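Local atomic coordinates of putative thioesterase yhdA (Lactococcus lactis subsp. lactis, PDB entry 3GEK), a protein that probably acts as a hot-dog-fold thioesterase of the PaaI family, possibly hydrolysing acyl-CoA thioesters such as 1,4-dihydroxy-2-naphthoyl-CoA. Residues S31-L36 with E90-A95. The protein carries 7 engineered substitutions. Sequence-based numbering, arbitrary orientation.
Sequences SSKMIL and EGFVNA
Within the curved antiparallel sheet that wraps the long helix of the hot-dog fold, strand 28-35 pairs with strand 92-102, and Met34 faces Val93 as a hydrogen-bonded pair. Met34 N donates to Val93 O (2.9 Å), in the carbonyl plane, and Val93 N returns a longer bond to Met34 O (3.2 Å). Leu36 N also donates to Gly91 O (2.9 Å). At the other end Ala95 N binds Ser32 O from well above its carbonyl plane. Ser32 OG, lying between its own N and carbonyl carbon (chi1 69°), donates to Ala95 O (3.3 Å).

On the helix side, Met34, modelled as selenomethionine, and Val93 run alongside each other; CG of Met34 is anti to its N, but a bend at chi3 (75°) leaves CE 4.0 Å from Val93 CG2. Leu55 of helix 49-68 packs on both, and also on Ala95. On the other face, Lys33 runs alongside both Phe92 and Asn94: its CD passes obliquely by Phe92 CE2 (3.8 Å) and its CG lies 3.5 Å from Asn94 ND2, an amide nitrogen set at the edge of the Phe92 ring, in its plane. The ammonium group forms a salt bridge with Asp11. The backbone bonds thus fix a register that sets a largely apolar face against helix 49-68, with the Ser32 hydroxyl turned to a backbone carbonyl, and leaves the aliphatic part of Lys33 against a ring and an amide while a carboxylate meets its charge.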
ATOM      1  N   SER A  31     -10.209   6.420  18.851  1.00 47.42           N
ATOM      2  CA  SER A  31      -9.093   6.307  19.777  1.00 47.46           C
ATOM      3  C   SER A  31      -9.112   4.919  20.415  1.00 46.97           C
ATOM      4  O   SER A  31     -10.176   4.306  20.557  1.00 46.76           O
ATOM      5  CB  SER A  31      -9.237   7.345  20.889  1.00 47.76           C
ATOM      6  OG  SER A  31      -8.438   8.478  20.643  1.00 49.80           O
ATOM      7  N   SER A  32      -7.935   4.444  20.819  1.00 46.44           N
ATOM      8  CA  SER A  32      -7.804   3.195  21.566  1.00 45.98           C
ATOM      9  C   SER A  32      -6.383   3.004  22.070  1.00 45.83           C
ATOM     10  O   SER A  32      -5.462   3.712  21.664  1.00 45.69           O
ATOM     11  CB  SER A  32      -8.214   1.986  20.719  1.00 45.90           C
ATOM     12  OG  SER A  32      -7.287   1.751  19.676  1.00 46.37           O
ATOM     13  N   LYS A  33      -6.220   2.039  22.964  1.00 45.69           N
ATOM     14  CA  LYS A  33      -4.914   1.649  23.460  1.00 45.90           C
ATOM     15  C   LYS A  33      -4.800   0.139  23.339  1.00 45.93           C
ATOM     16  O   LYS A  33      -5.813  -0.570  23.344  1.00 45.93           O
ATOM     17  CB  LYS A  33      -4.726   2.080  24.921  1.00 45.70           C
ATOM     18  CG  LYS A  33      -4.795   3.581  25.147  1.00 45.79           C
ATOM     19  CD  LYS A  33      -4.323   3.971  26.535  1.00 46.52           C
ATOM     20  CE  LYS A  33      -4.534   5.462  26.797  1.00 47.02           C
ATOM     21  NZ  LYS A  33      -5.981   5.812  26.914  1.00 46.97           N
HETATM   22  N   MSE A  34      -3.573  -0.345  23.207  1.00 45.84           N
HETATM   23  CA  MSE A  34      -3.309  -1.771  23.297  1.00 46.62           C
HETATM   24  C   MSE A  34      -2.240  -2.024  24.352  1.00 45.39           C
HETATM   25  O   MSE A  34      -1.108  -1.562  24.216  1.00 45.31           O
HETATM   26  CB  MSE A  34      -2.885  -2.341  21.943  1.00 46.28           C
HETATM   27  CG  MSE A  34      -2.552  -3.827  21.990  1.00 47.08           C
HETATM   28 SE   MSE A  34      -2.352  -4.591  20.217  1.00 51.33          SE
HETATM   29  CE  MSE A  34      -0.595  -3.839  19.772  1.00 48.83           C
ATOM     30  N   ILE A  35      -2.611  -2.749  25.386  1.00 44.59           N
ATOM     31  CA  ILE A  35      -1.710  -3.051  26.495  1.00 44.07           C
ATOM     32  C   ILE A  35      -0.839  -4.262  26.163  1.00 43.65           C
ATOM     33  O   ILE A  35      -1.350  -5.353  25.915  1.00 43.34           O
ATOM     34  CB  ILE A  35      -2.482  -3.310  27.803  1.00 43.94           C
ATOM     35  CG1 ILE A  35      -3.559  -2.235  28.010  1.00 44.09           C
ATOM     36  CG2 ILE A  35      -1.515  -3.397  28.990  1.00 43.81           C
ATOM     37  CD1 ILE A  35      -4.541  -2.554  29.133  1.00 44.12           C
ATOM     38  N   LEU A  36       0.475  -4.058  26.188  1.00 43.38           N
ATOM     39  CA  LEU A  36       1.430  -5.061  25.705  1.00 43.43           C
ATOM     40  C   LEU A  36       1.900  -6.048  26.769  1.00 43.62           C
ATOM     41  O   LEU A  36       2.123  -5.686  27.927  1.00 43.51           O
ATOM     42  CB  LEU A  36       2.640  -4.383  25.034  1.00 43.02           C
ATOM     43  CG  LEU A  36       2.325  -3.345  23.941  1.00 42.25           C
ATOM     44  CD1 LEU A  36       3.582  -2.632  23.467  1.00 41.62           C
ATOM     45  CD2 LEU A  36       1.605  -3.981  22.771  1.00 39.90           C
ATOM     46  N   GLU A  90       6.586  -3.508  25.762  1.00 42.77           N
ATOM     47  CA  GLU A  90       6.209  -3.235  27.152  1.00 42.44           C
ATOM     48  C   GLU A  90       5.336  -1.977  27.206  1.00 41.47           C
ATOM     49  O   GLU A  90       5.363  -1.159  26.286  1.00 41.36           O
ATOM     50  CB  GLU A  90       7.454  -3.046  28.032  1.00 42.42           C
ATOM     51  CG  GLU A  90       8.355  -1.886  27.593  1.00 43.23           C
ATOM     52  CD  GLU A  90       9.624  -1.742  28.420  1.00 43.85           C
ATOM     53  OE1 GLU A  90       9.817  -2.488  29.416  1.00 44.90           O
ATOM     54  OE2 GLU A  90      10.440  -0.865  28.058  1.00 46.46           O
ATOM     55  N   GLY A  91       4.580  -1.817  28.288  1.00 40.77           N
ATOM     56  CA  GLY A  91       3.675  -0.680  28.430  1.00 39.83           C
ATOM     57  C   GLY A  91       2.493  -0.791  27.481  1.00 39.30           C
ATOM     58  O   GLY A  91       1.805  -1.809  27.461  1.00 38.99           O
ATOM     59  N   PHE A  92       2.274   0.250  26.682  1.00 38.98           N
ATOM     60  CA  PHE A  92       1.142   0.294  25.748  1.00 38.83           C
ATOM     61  C   PHE A  92       1.410   1.187  24.542  1.00 38.82           C
ATOM     62  O   PHE A  92       2.305   2.039  24.572  1.00 38.31           O
ATOM     63  CB  PHE A  92      -0.131   0.773  26.465  1.00 38.74           C
ATOM     64  CG  PHE A  92      -0.086   2.220  26.887  1.00 38.57           C
ATOM     65  CD1 PHE A  92       0.454   2.585  28.119  1.00 38.80           C
ATOM     66  CD2 PHE A  92      -0.579   3.216  26.051  1.00 39.00           C
ATOM     67  CE1 PHE A  92       0.504   3.920  28.510  1.00 38.93           C
ATOM     68  CE2 PHE A  92      -0.531   4.558  26.434  1.00 39.58           C
ATOM     69  CZ  PHE A  92       0.005   4.909  27.665  1.00 38.13           C
ATOM     70  N   VAL A  93       0.623   0.975  23.489  1.00 39.04           N
ATOM     71  CA  VAL A  93       0.579   1.865  22.332  1.00 39.55           C
ATOM     72  C   VAL A  93      -0.833   2.434  22.128  1.00 40.28           C
ATOM     73  O   VAL A  93      -1.827   1.834  22.555  1.00 40.17           O
ATOM     74  CB  VAL A  93       1.021   1.157  21.019  1.00 39.60           C
ATOM     75  CG1 VAL A  93       2.512   0.788  21.062  1.00 38.67           C
ATOM     76  CG2 VAL A  93       0.143  -0.064  20.720  1.00 39.05           C
ATOM     77  N   ASN A  94      -0.907   3.585  21.465  1.00 40.94           N
ATOM     78  CA  ASN A  94      -2.172   4.172  21.048  1.00 41.84           C
ATOM     79  C   ASN A  94      -2.431   3.886  19.585  1.00 42.17           C
ATOM     80  O   ASN A  94      -1.507   3.891  18.777  1.00 42.31           O
ATOM     81  CB  ASN A  94      -2.156   5.687  21.248  1.00 41.96           C
ATOM     82  CG  ASN A  94      -1.809   6.082  22.650  1.00 42.49           C
ATOM     83  OD1 ASN A  94      -0.681   6.497  22.929  1.00 44.22           O
ATOM     84  ND2 ASN A  94      -2.769   5.951  23.552  1.00 42.78           N
ATOM     85  N   ALA A  95      -3.687   3.617  19.250  1.00 42.72           N
ATOM     86  CA  ALA A  95      -4.113   3.570  17.858  1.00 43.26           C
ATOM     87  C   ALA A  95      -5.208   4.612  17.682  1.00 43.88           C
ATOM     88  O   ALA A  95      -6.242   4.560  18.357  1.00 43.90           O
ATOM     89  CB  ALA A  95      -4.613   2.183  17.483  1.00 43.20           C
TER